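Local atomic coordinates of (S)-2-haloacid dehalogenase 4A (Burkholderia cepacia, PDB entry 2NO4), a protein that catalyses the hydrolytic dehalogenation of short-chain (S)-2-haloalkanoic acids, giving the (R)-2-hydroxyalkanoic acids with inversion of configuration. Residues C17-A21 with Y22-L26. Sequence-based numbering, arbitrary orientation.
Sequences CVFDA and YGTLL. With SO4 (sulfate ion), chain H.
T24 reaches back over the turn to D20, the catalytic nucleophile, and its hydroxyl OG1 donates to OD2 at 2.6 Å, meeting the carboxylate on its anti side, 18° out of plane. D20 has CG anti to its backbone N (chi1 176°), which brings the carboxylate round to the T24 side; chi2 (77°) then shares out the oxygens, OD2 to T24 and OD1 to K161, its salt-bridge partner. T24 OG1 also receives the backbone N-H of S186, and being held between S186 N and D20 OD2 it probably helps to fix the rotation of the nucleophile. This is HAD motif I (DxDx(T/V), with Y22 at the second Asp position), leaving the C-terminal end of the central strand 16-19 of the parallel, Rossmann-like sheet. Its turn closes on A21 O, which accepts the N-H groups of T24, L25 and L26. A sulfate, probably from the crystallisation liquor, lies among the substrate-binding residues A21, Y22, S128 and N129, hydrogen-bonded to all four; its O1 takes A21 N at 3.0 Å and Y22 N at 2.9 Å, and O2 sits at the edge of the Y22 ring. L25 and F19, both touching L114 of helix 110-119, cross at about a right angle, L25 CD1 meeting F19 CB at 3.7 Å while T24 CG2 lies by the ring edge.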
ATOM      1  N   CYS B  17      -6.934   0.190  26.451  1.00 25.68           N
ATOM      2  CA  CYS B  17      -5.881   0.762  25.609  1.00 26.51           C
ATOM      3  C   CYS B  17      -5.456  -0.330  24.688  1.00 26.06           C
ATOM      4  O   CYS B  17      -4.956  -1.357  25.121  1.00 27.14           O
ATOM      5  CB  CYS B  17      -4.687   1.255  26.442  1.00 28.74           C
ATOM      6  SG  CYS B  17      -5.149   2.671  27.512  1.00 31.01           S
ATOM      7  N   VAL B  18      -5.724  -0.121  23.400  1.00 26.82           N
ATOM      8  CA  VAL B  18      -5.432  -1.111  22.387  1.00 23.84           C
ATOM      9  C   VAL B  18      -4.310  -0.566  21.500  1.00 23.56           C
ATOM     10  O   VAL B  18      -4.407   0.562  20.958  1.00 22.35           O
ATOM     11  CB  VAL B  18      -6.707  -1.466  21.550  1.00 24.95           C
ATOM     12  CG1 VAL B  18      -6.338  -2.486  20.495  1.00 23.10           C
ATOM     13  CG2 VAL B  18      -7.817  -2.029  22.477  1.00 24.80           C
ATOM     14  N   PHE B  19      -3.248  -1.364  21.407  1.00 21.25           N
ATOM     15  CA  PHE B  19      -2.009  -1.002  20.776  1.00 22.99           C
ATOM     16  C   PHE B  19      -1.743  -1.740  19.460  1.00 22.54           C
ATOM     17  O   PHE B  19      -1.851  -2.946  19.385  1.00 22.82           O
ATOM     18  CB  PHE B  19      -0.836  -1.334  21.732  1.00 23.37           C
ATOM     19  CG  PHE B  19      -0.700  -0.354  22.849  1.00 23.87           C
ATOM     20  CD1 PHE B  19      -1.409  -0.529  24.059  1.00 24.36           C
ATOM     21  CD2 PHE B  19       0.069   0.786  22.685  1.00 26.33           C
ATOM     22  CE1 PHE B  19      -1.311   0.413  25.074  1.00 22.38           C
ATOM     23  CE2 PHE B  19       0.179   1.748  23.726  1.00 23.53           C
ATOM     24  CZ  PHE B  19      -0.515   1.535  24.913  1.00 23.64           C
ATOM     25  N   ASP B  20      -1.351  -0.978  18.447  1.00 23.98           N
ATOM     26  CA  ASP B  20      -0.627  -1.508  17.299  1.00 23.14           C
ATOM     27  C   ASP B  20       0.704  -2.104  17.758  1.00 21.84           C
ATOM     28  O   ASP B  20       1.267  -1.681  18.777  1.00 21.74           O
ATOM     29  CB  ASP B  20      -0.428  -0.358  16.292  1.00 24.84           C
ATOM     30  CG  ASP B  20       0.394  -0.759  15.106  1.00 27.56           C
ATOM     31  OD1 ASP B  20      -0.173  -1.445  14.247  1.00 27.32           O
ATOM     32  OD2 ASP B  20       1.590  -0.373  15.028  1.00 26.18           O
ATOM     33  N   ALA B  21       1.184  -3.139  17.073  1.00 22.37           N
ATOM     34  CA  ALA B  21       2.481  -3.723  17.427  1.00 21.94           C
ATOM     35  C   ALA B  21       3.641  -3.202  16.561  1.00 24.54           C
ATOM     36  O   ALA B  21       4.517  -2.497  17.068  1.00 23.94           O
ATOM     37  CB  ALA B  21       2.415  -5.238  17.402  1.00 22.70           C
ATOM     38  N   TYR B  22       3.617  -3.520  15.264  1.00 20.96           N
ATOM     39  CA  TYR B  22       4.759  -3.309  14.374  1.00 24.45           C
ATOM     40  C   TYR B  22       4.826  -1.841  13.961  1.00 23.31           C
ATOM     41  O   TYR B  22       4.000  -1.370  13.164  1.00 24.18           O
ATOM     42  CB  TYR B  22       4.665  -4.237  13.136  1.00 24.86           C
ATOM     43  CG  TYR B  22       4.872  -5.681  13.554  1.00 25.99           C
ATOM     44  CD1 TYR B  22       6.163  -6.149  13.863  1.00 24.85           C
ATOM     45  CD2 TYR B  22       3.781  -6.550  13.725  1.00 26.87           C
ATOM     46  CE1 TYR B  22       6.388  -7.478  14.278  1.00 26.91           C
ATOM     47  CE2 TYR B  22       3.977  -7.866  14.157  1.00 26.32           C
ATOM     48  CZ  TYR B  22       5.273  -8.326  14.448  1.00 26.80           C
ATOM     49  OH  TYR B  22       5.484  -9.633  14.861  1.00 27.55           O
ATOM     50  N   GLY B  23       5.779  -1.132  14.538  1.00 22.62           N
ATOM     51  CA  GLY B  23       5.918   0.325  14.292  1.00 25.60           C
ATOM     52  C   GLY B  23       5.587   1.182  15.509  1.00 24.36           C
ATOM     53  O   GLY B  23       6.028   2.328  15.607  1.00 23.81           O
ATOM     54  N   THR B  24       4.834   0.605  16.447  1.00 22.13           N
ATOM     55  CA  THR B  24       4.347   1.324  17.634  1.00 22.00           C
ATOM     56  C   THR B  24       5.043   0.830  18.900  1.00 22.62           C
ATOM     57  O   THR B  24       5.694   1.612  19.594  1.00 22.48           O
ATOM     58  CB  THR B  24       2.826   1.183  17.736  1.00 22.07           C
ATOM     59  OG1 THR B  24       2.244   1.635  16.510  1.00 20.86           O
ATOM     60  CG2 THR B  24       2.217   2.014  18.927  1.00 20.62           C
ATOM     61  N   LEU B  25       4.892  -0.463  19.197  1.00 22.53           N
ATOM     62  CA  LEU B  25       5.563  -1.079  20.345  1.00 24.74           C
ATOM     63  C   LEU B  25       6.889  -1.694  19.930  1.00 23.99           C
ATOM     64  O   LEU B  25       7.815  -1.703  20.717  1.00 27.13           O
ATOM     65  CB  LEU B  25       4.686  -2.167  20.994  1.00 21.57           C
ATOM     66  CG  LEU B  25       3.362  -1.664  21.600  1.00 22.55           C
ATOM     67  CD1 LEU B  25       2.538  -2.813  22.166  1.00 21.94           C
ATOM     68  CD2 LEU B  25       3.581  -0.544  22.648  1.00 21.21           C
ATOM     69  N   LEU B  26       6.949  -2.188  18.690  1.00 23.86           N
ATOM     70  CA  LEU B  26       8.111  -2.885  18.128  1.00 24.59           C
ATOM     71  C   LEU B  26       8.699  -2.048  17.000  1.00 26.42           C
ATOM     72  O   LEU B  26       7.977  -1.543  16.145  1.00 26.76           O
ATOM     73  CB  LEU B  26       7.704  -4.254  17.578  1.00 23.96           C
ATOM     74  CG  LEU B  26       7.118  -5.217  18.616  1.00 24.41           C
ATOM     75  CD1 LEU B  26       6.666  -6.535  17.975  1.00 25.47           C
ATOM     76  CD2 LEU B  26       8.185  -5.463  19.695  1.00 23.48           C
TER
HETATM   77  S   SO4 H1002       0.568  -4.238  13.032  1.00 25.31           S
HETATM   78  O1  SO4 H1002       1.013  -4.517  14.378  1.00 23.09           O
HETATM   79  O2  SO4 H1002       1.185  -5.143  12.069  1.00 27.32           O
HETATM   80  O3  SO4 H1002      -0.873  -4.247  12.917  1.00 23.44           O
HETATM   81  O4  SO4 H1002       1.063  -2.889  12.767  1.00 25.97           O